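Local structure of ribonuclease H (Uncultured organism, 3U3G) at residues I6-G11 against V72-D77; G17-G22 against G41-N46. The protein probably cleaves the RNA strand of RNA/DNA hybrids, as an enzyme of the type 1 ribonuclease H family. All blocks are in the same frame, centred on the assembly; numbering follows the deposited sequence.

Interaction 1. Residues I6-G11 against V72-D77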
loop_
_atom_site.group_PDB
_atom_site.type_symbol
_atom_site.label_atom_id
_atom_site.label_comp_id
_atom_site.label_asym_id
_atom_site.label_seq_id
_atom_site.Cartn_x
_atom_site.Cartn_y
_atom_site.Cartn_z
ATOM N N ILE A 6 -7.421 3.374 -3.192
ATOM C CA ILE A 6 -6.102 3.485 -2.587
ATOM C C ILE A 6 -5.061 3.025 -3.601
ATOM O O ILE A 6 -5.288 2.040 -4.307
ATOM C CB ILE A 6 -6.003 2.588 -1.336
ATOM C CG1 ILE A 6 -7.039 2.993 -0.282
ATOM C CG2 ILE A 6 -4.601 2.656 -0.743
ATOM C CD1 ILE A 6 -7.152 2.022 0.883
ATOM N N TYR A 7 -3.989 3.796 -3.767
ATOM C CA TYR A 7 -2.804 3.345 -4.503
ATOM C C TYR A 7 -1.665 3.221 -3.507
ATOM O O TYR A 7 -1.444 4.130 -2.696
ATOM C CB TYR A 7 -2.378 4.377 -5.555
ATOM C CG TYR A 7 -3.458 4.748 -6.542
ATOM C CD1 TYR A 7 -4.547 5.526 -6.149
ATOM C CD2 TYR A 7 -3.464 4.202 -7.822
ATOM C CE1 TYR A 7 -5.544 5.881 -7.058
ATOM C CE2 TYR A 7 -4.463 4.539 -8.730
ATOM C CZ TYR A 7 -5.518 5.327 -8.327
ATOM O OH TYR A 7 -6.560 5.614 -9.207
ATOM N N THR A 8 -0.916 2.134 -3.578
ATOM C CA THR A 8 0.256 2.018 -2.719
ATOM C C THR A 8 1.496 1.685 -3.513
ATOM O O THR A 8 1.414 1.063 -4.574
ATOM C CB THR A 8 0.090 0.969 -1.597
ATOM O OG1 THR A 8 0.044 -0.348 -2.166
ATOM C CG2 THR A 8 -1.189 1.217 -0.789
ATOM N N ASP A 9 2.641 2.085 -2.983
ATOM C CA ASP A 9 3.929 1.649 -3.503
ATOM C C ASP A 9 4.945 1.700 -2.365
ATOM O O ASP A 9 4.795 2.459 -1.395
ATOM C CB ASP A 9 4.375 2.562 -4.661
ATOM C CG ASP A 9 5.448 1.928 -5.549
ATOM O OD1 ASP A 9 5.689 0.707 -5.464
ATOM O OD2 ASP A 9 6.049 2.670 -6.357
ATOM N N GLY A 10 5.983 0.881 -2.480
ATOM C CA GLY A 10 7.112 0.933 -1.570
ATOM C C GLY A 10 8.365 0.627 -2.352
ATOM O O GLY A 10 8.322 -0.080 -3.357
ATOM N N GLY A 11 9.481 1.170 -1.900
ATOM C CA GLY A 11 10.751 0.926 -2.568
ATOM C C GLY A 11 11.909 1.037 -1.610
ATOM O O GLY A 11 11.848 1.774 -0.624
ATOM N N VAL A 72 -14.031 -0.190 -0.821
ATOM C CA VAL A 72 -12.610 0.169 -0.828
ATOM C C VAL A 72 -11.858 -0.708 -1.834
ATOM O O VAL A 72 -11.988 -1.937 -1.827
ATOM C CB VAL A 72 -11.981 -0.017 0.575
ATOM C CG1 VAL A 72 -10.536 0.425 0.561
ATOM C CG2 VAL A 72 -12.764 0.765 1.619
ATOM N N GLU A 73 -10.994 -0.087 -2.618
ATOM C CA GLU A 73 -10.206 -0.794 -3.616
ATOM C C GLU A 73 -8.756 -0.345 -3.471
ATOM O O GLU A 73 -8.492 0.859 -3.352
ATOM C CB GLU A 73 -10.746 -0.443 -5.006
ATOM C CG GLU A 73 -9.966 -0.976 -6.189
ATOM C CD GLU A 73 -10.712 -0.751 -7.485
ATOM O OE1 GLU A 73 -11.859 -1.225 -7.599
ATOM O OE2 GLU A 73 -10.109 -0.224 -8.430
ATOM N N VAL A 74 -7.830 -1.302 -3.509
ATOM C CA VAL A 74 -6.395 -1.012 -3.477
ATOM C C VAL A 74 -5.778 -1.378 -4.817
ATOM O O VAL A 74 -5.971 -2.499 -5.303
ATOM C CB VAL A 74 -5.684 -1.818 -2.371
ATOM C CG1 VAL A 74 -4.165 -1.659 -2.506
ATOM C CG2 VAL A 74 -6.143 -1.372 -1.005
ATOM N N ARG A 75 -5.178 -0.385 -5.464
ATOM C CA ARG A 75 -4.518 -0.533 -6.755
ATOM C C ARG A 75 -3.008 -0.571 -6.591
ATOM O O ARG A 75 -2.426 0.258 -5.889
ATOM C CB ARG A 75 -4.912 0.619 -7.679
ATOM C CG ARG A 75 -6.403 0.611 -7.972
ATOM C CD ARG A 75 -6.868 1.807 -8.784
ATOM N NE ARG A 75 -8.307 1.706 -9.043
ATOM C CZ ARG A 75 -9.003 2.582 -9.761
ATOM N NH1 ARG A 75 -8.396 3.631 -10.293
ATOM N NH2 ARG A 75 -10.322 2.445 -9.862
ATOM N N MET A 76 -2.382 -1.586 -7.176
ATOM C CA MET A 76 -0.941 -1.766 -7.072
ATOM C C MET A 76 -0.404 -2.091 -8.446
ATOM O O MET A 76 -1.043 -2.821 -9.204
ATOM C CB MET A 76 -0.640 -2.949 -6.159
ATOM C CG MET A 76 -1.216 -2.818 -4.766
ATOM S SD MET A 76 -0.887 -4.265 -3.752
ATOM C CE MET A 76 0.513 -3.712 -2.786
ATOM N N ASP A 77 0.824 -1.669 -8.723
ATOM C CA ASP A 77 1.432 -2.003 -9.999
ATOM C C ASP A 77 2.297 -3.261 -9.977
ATOM O O ASP A 77 2.791 -3.686 -11.025
ATOM C CB ASP A 77 2.158 -0.797 -10.627
ATOM C CG ASP A 77 3.413 -0.383 -9.863
ATOM O OD1 ASP A 77 3.324 -0.254 -8.630
ATOM O OD2 ASP A 77 4.322 0.193 -10.511
HETATM O O HOH W 1 2.348 -1.133 -5.980
HETATM O O HOH W 2 5.488 2.355 -9.151
#

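Interaction 2. Residues G17-G22 against G41-N46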
loop_
_atom_site.group_PDB
_atom_site.type_symbol
_atom_site.label_atom_id
_atom_site.label_comp_id
_atom_site.label_asym_id
_atom_site.label_seq_id
_atom_site.Cartn_x
_atom_site.Cartn_y
_atom_site.Cartn_z
ATOM N N GLY A 17 18.313 -1.346 1.890
ATOM C CA GLY A 17 18.793 0.027 1.840
ATOM C C GLY A 17 17.694 0.982 2.263
ATOM O O GLY A 17 16.572 0.549 2.544
ATOM N N PRO A 18 18.010 2.284 2.320
ATOM C CA PRO A 18 17.036 3.325 2.659
ATOM C C PRO A 18 15.728 3.153 1.879
ATOM O O PRO A 18 15.732 3.040 0.656
ATOM C CB PRO A 18 17.755 4.618 2.252
ATOM C CG PRO A 18 19.222 4.271 2.388
ATOM C CD PRO A 18 19.292 2.864 1.873
ATOM N N ALA A 19 14.611 3.084 2.602
ATOM C CA ALA A 19 13.342 2.679 2.001
ATOM C C ALA A 19 12.217 3.645 2.335
ATOM O O ALA A 19 12.259 4.349 3.347
ATOM C CB ALA A 19 12.978 1.262 2.410
ATOM N N GLY A 20 11.188 3.625 1.499
ATOM C CA GLY A 20 10.084 4.555 1.624
ATOM C C GLY A 20 8.781 3.901 1.239
ATOM O O GLY A 20 8.756 2.910 0.506
ATOM N N ILE A 21 7.684 4.522 1.668
ATOM C CA ILE A 21 6.343 4.083 1.273
ATOM C C ILE A 21 5.544 5.267 0.761
ATOM O O ILE A 21 5.810 6.420 1.140
ATOM C CB ILE A 21 5.600 3.384 2.429
ATOM C CG1 ILE A 21 5.431 4.333 3.624
ATOM C CG2 ILE A 21 6.338 2.090 2.808
ATOM C CD1 ILE A 21 4.650 3.743 4.752
ATOM N N GLY A 22 4.579 4.976 -0.106
ATOM C CA GLY A 22 3.682 5.991 -0.661
ATOM C C GLY A 22 2.275 5.443 -0.738
ATOM O O GLY A 22 2.067 4.289 -1.106
ATOM N N GLY A 41 13.165 3.550 7.280
ATOM C CA GLY A 41 14.458 2.937 7.604
ATOM C C GLY A 41 14.928 2.032 6.484
ATOM O O GLY A 41 14.506 2.175 5.334
ATOM N N GLU A 42 15.896 1.176 6.783
ATOM C CA GLU A 42 16.509 0.353 5.743
ATOM C C GLU A 42 15.849 -1.008 5.672
ATOM O O GLU A 42 15.685 -1.689 6.692
ATOM C CB GLU A 42 18.010 0.198 5.991
ATOM C CG GLU A 42 18.740 1.525 6.039
ATOM C CD GLU A 42 20.204 1.406 5.682
ATOM O OE1 GLU A 42 20.614 0.343 5.174
ATOM O OE2 GLU A 42 20.921 2.415 5.820
ATOM N N THR A 43 15.329 -1.331 4.495
ATOM C CA THR A 43 14.710 -2.626 4.276
ATOM C C THR A 43 14.858 -3.069 2.824
ATOM O O THR A 43 15.552 -2.429 2.036
ATOM C CB THR A 43 13.218 -2.613 4.647
ATOM O OG1 THR A 43 12.759 -3.969 4.772
ATOM C CG2 THR A 43 12.414 -1.890 3.571
ATOM N N THR A 44 14.237 -4.186 2.476
ATOM C CA THR A 44 14.168 -4.585 1.080
ATOM C C THR A 44 12.947 -4.013 0.383
ATOM O O THR A 44 12.024 -3.492 1.029
ATOM C CB THR A 44 14.138 -6.103 0.934
ATOM O OG1 THR A 44 12.938 -6.601 1.540
ATOM C CG2 THR A 44 15.344 -6.721 1.608
ATOM N N ASN A 45 12.970 -4.074 -0.940
ATOM C CA ASN A 45 11.903 -3.558 -1.757
ATOM C C ASN A 45 10.574 -4.208 -1.392
ATOM O O ASN A 45 9.549 -3.542 -1.296
ATOM C CB ASN A 45 12.210 -3.790 -3.240
ATOM C CG ASN A 45 11.711 -2.670 -4.104
ATOM O OD1 ASN A 45 10.559 -2.702 -4.552
ATOM N ND2 ASN A 45 12.441 -1.556 -4.082
ATOM N N ASN A 46 10.559 -5.535 -1.361
ATOM C CA ASN A 46 9.308 -6.251 -1.160
ATOM C C ASN A 46 8.718 -5.995 0.226
ATOM O O ASN A 46 7.505 -5.884 0.371
ATOM C CB ASN A 46 9.488 -7.747 -1.397
ATOM C CG ASN A 46 9.462 -8.113 -2.865
ATOM O OD1 ASN A 46 8.932 -7.372 -3.700
ATOM N ND2 ASN A 46 9.964 -9.301 -3.181
#

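Interaction 1. Residues I6-G11 against V72-D77
Tyr7 and Arg75 form a bridge between two neighbouring parallel strands of the RNase H fold, 3-12 and 71-76, and their side chains run side by side on one face of the sheet. Both have CG anti to the carbonyl carbon (chi1 -56° in Tyr7, -63° in Arg75), which sends them the same way. The extended arginine chain passes along the phenol, its CD 3.6 Å from Tyr7 CE2, and NH1 gives a weak, bent hydrogen bond to Tyr7 OH at 2.9 Å. The guanidinium stands nearly perpendicular to the ring, at 84°. Its NE forms a salt bridge at 2.7 Å to Glu73 OE2, which is met on its anti side and lies close to the guanidinium plane, while NH2 adds a weaker bond to the same oxygen. With an alanine in place of Arg75, the Glu73 carboxylate is likely to lose its charged mate and the ring of Tyr7 its aliphatic flank. On the opposite face, Ile6 packs toward helix 45-60, with CD1 3.8 Å from Val72 CG1 and CB 4.0 Å from Val74 CG2. Ladder bonds from Ile6 N to Glu73 O and from Arg75 N to Ile6 O, 2.7 Å each, pair the backbones tightly; beyond them the strands diverge, and Thr8 N reaches Arg75 O weakly. At this parting end Asp9 and Asp77 probably correspond to two of the carboxylates that bind metal in RNase H enzymes, and Asn124 ND2 bonds to Asp77 OD1. One water donates to both Asp9 OD2 (2.9 Å) and Asp77 OD2 (2.8 Å).

Interaction 2. Residues G17-G22 against G41-N46
A chi1 of -164° places the hydroxyl of Thr43 opposite the backbone N and its methyl CG2 between that N and the carbonyl carbon, where it meets Ala19; Glu42, its CG anti to the carbonyl carbon (chi1 -58°), lays its chain beside Pro18. These residues join the start of strand 17-26 to the corner where the edge strand 32-41 of the RNase H sheet gives way to helix 45-60. The methyl pair is tight, Ala19 CB lying 3.4 Å from Thr43 CG2. Glu42 CG lies against the Gly17-Pro18 peptide, 3.9 Å from Pro18 N. Between the backbones, Gly17 and Thr43 make an antiparallel hydrogen-bonded pair, Gly17 N to Thr43 O and Thr43 N to Gly17 O, both 3.0 Å, with Pro18 opposite Glu42 in the adjacent non-hydrogen-bonded position. Gly17 has Pro18 CD close by where a CB would stand, and the positive phi of Gly41 favours glycine before the bend. Past the corner, Thr44 takes the N-cap position of helix 45-60, its OG1 receiving a weak hydrogen bond from Val47 N. Glu42 CA makes a bent CA-H...O contact with Gly17 O, 3.2 Å away.

In the fold
Both contacts reach the same sheet, their centres about 15 Å apart, and are joined by the hairpin of strands 3-12 and 17-26. Asp9 O is 2.8 Å from Gly22 N and Gly11 O is 2.9 Å from Gly20 N, both probable hydrogen bonds. Along the chain, interaction 2 is nested within the loop closed by interaction 1. The corner in interaction 2 leads into helix 45-60, which carries Glu49 close to Asp9 and lays Leu53 against Thr8 and Met76. Asp128 touches Asp9 from helix 125-139. Asp9, Glu49, Asp77 and Asp128 probably form the four-carboxylate, metal-binding active site known from RNase H enzymes.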